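Cysteine desulfurase (PDB 6A6E) probably catalyses the pyridoxal-phosphate-dependent removal of sulfur from L-cysteine, giving alanine and an enzyme-bound persulfide for the Suf sulfur-transfer pathway. Local coordinates at residues A369-H374 and T396-V401. Residues are numbered along the deposited sequence; the frame is centred on the assembly and turned at random.
Sequences ATRSGH and TVRASV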
loop_
_atom_site.group_PDB
_atom_site.type_symbol
_atom_site.label_atom_id
_atom_site.label_comp_id
_atom_site.label_asym_id
_atom_site.label_seq_id
_atom_site.Cartn_x
_atom_site.Cartn_y
_atom_site.Cartn_z
ATOM N N ALA A 369 23.931 -3.727 -13.344
ATOM C CA ALA A 369 22.890 -2.776 -12.929
ATOM C C ALA A 369 23.376 -1.911 -11.808
ATOM O O ALA A 369 23.679 -2.418 -10.767
ATOM C CB ALA A 369 21.623 -3.546 -12.506
ATOM N N THR A 370 23.485 -0.608 -12.048
ATOM C CA THR A 370 23.825 0.392 -11.055
ATOM C C THR A 370 22.900 1.565 -11.244
ATOM O O THR A 370 22.071 1.576 -12.164
ATOM C CB THR A 370 25.263 0.956 -11.234
ATOM O OG1 THR A 370 25.369 1.620 -12.494
ATOM C CG2 THR A 370 26.284 -0.178 -11.156
ATOM N N ARG A 371 22.998 2.558 -10.366
ATOM C CA ARG A 371 22.145 3.709 -10.460
ATOM C C ARG A 371 22.948 4.994 -10.424
ATOM O O ARG A 371 23.860 5.148 -9.629
ATOM C CB ARG A 371 21.158 3.683 -9.285
ATOM C CG ARG A 371 20.052 4.736 -9.285
ATOM C CD ARG A 371 18.953 4.349 -8.266
ATOM N NE ARG A 371 18.162 3.255 -8.776
ATOM C CZ ARG A 371 17.017 3.343 -9.399
ATOM N NH1 ARG A 371 16.363 4.493 -9.481
ATOM N NH2 ARG A 371 16.505 2.246 -9.861
ATOM N N SER A 372 22.532 5.945 -11.230
ATOM C CA SER A 372 23.149 7.230 -11.279
ATOM C C SER A 372 22.091 8.251 -10.944
ATOM O O SER A 372 20.920 8.009 -11.234
ATOM C CB SER A 372 23.712 7.491 -12.716
ATOM O OG SER A 372 22.682 7.331 -13.695
ATOM N N GLY A 373 22.526 9.382 -10.386
ATOM C CA GLY A 373 21.660 10.521 -10.109
ATOM C C GLY A 373 21.852 11.027 -8.705
ATOM O O GLY A 373 22.919 10.848 -8.110
ATOM N N HIS A 374 20.807 11.654 -8.143
ATOM C CA HIS A 374 20.884 12.236 -6.788
ATOM C C HIS A 374 20.463 11.183 -5.687
ATOM O O HIS A 374 20.563 11.459 -4.494
ATOM C CB HIS A 374 19.927 13.443 -6.663
ATOM C CG HIS A 374 19.931 14.401 -7.815
ATOM N ND1 HIS A 374 21.089 14.898 -8.389
ATOM C CD2 HIS A 374 18.907 15.045 -8.430
ATOM C CE1 HIS A 374 20.782 15.767 -9.337
ATOM N NE2 HIS A 374 19.466 15.875 -9.386
ATOM N N THR A 396 25.860 11.141 -8.535
ATOM C CA THR A 396 26.871 10.086 -8.428
ATOM C C THR A 396 26.361 8.812 -9.028
ATOM O O THR A 396 25.189 8.695 -9.334
ATOM C CB THR A 396 27.311 9.761 -6.953
ATOM O OG1 THR A 396 26.410 8.804 -6.391
ATOM C CG2 THR A 396 27.373 11.016 -6.075
ATOM N N VAL A 397 27.270 7.864 -9.164
ATOM C CA VAL A 397 26.969 6.533 -9.535
ATOM C C VAL A 397 26.917 5.773 -8.186
ATOM O O VAL A 397 27.640 6.122 -7.240
ATOM C CB VAL A 397 28.073 5.931 -10.439
ATOM C CG1 VAL A 397 27.743 4.511 -10.848
ATOM C CG2 VAL A 397 28.264 6.759 -11.705
ATOM N N ARG A 398 26.130 4.710 -8.134
ATOM C CA ARG A 398 26.026 3.899 -6.897
ATOM C C ARG A 398 25.874 2.419 -7.214
ATOM O O ARG A 398 25.062 2.017 -8.038
ATOM C CB ARG A 398 24.932 4.423 -5.974
ATOM C CG ARG A 398 24.923 3.716 -4.607
ATOM C CD ARG A 398 23.594 3.931 -3.848
ATOM N NE ARG A 398 22.470 3.383 -4.602
ATOM C CZ ARG A 398 21.205 3.671 -4.372
ATOM N NH1 ARG A 398 20.908 4.501 -3.390
ATOM N NH2 ARG A 398 20.238 3.107 -5.120
ATOM N N ALA A 399 26.782 1.640 -6.605
ATOM C CA ALA A 399 26.771 0.189 -6.614
ATOM C C ALA A 399 26.485 -0.310 -5.182
ATOM O O ALA A 399 27.109 0.109 -4.231
ATOM C CB ALA A 399 28.077 -0.399 -7.135
ATOM N N SER A 400 25.530 -1.222 -5.079
ATOM C CA SER A 400 25.061 -1.703 -3.785
ATOM C C SER A 400 24.912 -3.220 -3.810
ATOM O O SER A 400 24.410 -3.779 -4.799
ATOM C CB SER A 400 23.762 -0.966 -3.441
ATOM O OG SER A 400 22.760 -1.116 -4.458
ATOM N N VAL A 401 25.335 -3.882 -2.721
ATOM C CA VAL A 401 25.400 -5.334 -2.658
ATOM C C VAL A 401 24.357 -5.899 -1.693
ATOM O O VAL A 401 23.937 -5.220 -0.745
ATOM C CB VAL A 401 26.804 -5.866 -2.225
ATOM C CG1 VAL A 401 27.831 -5.566 -3.276
ATOM C CG2 VAL A 401 27.294 -5.219 -0.923
#
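Arg-398 and Arg-371 face each other as a hydrogen-bonded antiparallel pair, and their side chains leave the sheet on the same face, side by side. Going out along Arg-398, CB sits 3.9 Å from the carbonyl O of Arg-371, the same oxygen that accepts the Arg-398 N-H at 2.8 Å. CG is anti to the backbone N (chi1 -173°), which carries the chain straight off the sheet until it bends about the CG-CD bond (chi3 61°). Beyond the bend, NH2 comes alongside the aliphatic part of its neighbour, 3.6 Å from CD of Arg-371. The guanidinium planes are turned 44° apart, and anionic and carbonyl partners hold the two cations: NH1 of Arg-398 hydrogen-bonds to Asn-187 O, NH2 to a bound citrate, and Arg-371 NH2 makes a salt bridge to Asp-38, which is also a long, weak ion-pair partner of Arg-398 NH2. In this class-V aminotransferase fold the two strands are central in the mixed sheet that joins N-terminal strand 32-36 to the C-terminal strands, and the Arg-398 side chain comes, at its nearest atoms, to about 6 Å from the pyridoxal phosphate. The citrate, probably from the crystallisation liquor, is consistent with this arginine lining the pocket for the substrate carboxylate, as in related desulfurases. Toward Gly-373 the strands close with a second hydrogen-bonded pair, Gly-373 N to Thr-396 O at 2.9 Å. Between the two pairs, Ser-372 and Val-397 point to the other face, toward helix 355-366. At the other end Thr-370 sets CB against Arg-398 O at 3.4 Å, while its OG1 and Ser-359 OG on that helix share a hydrogen bond.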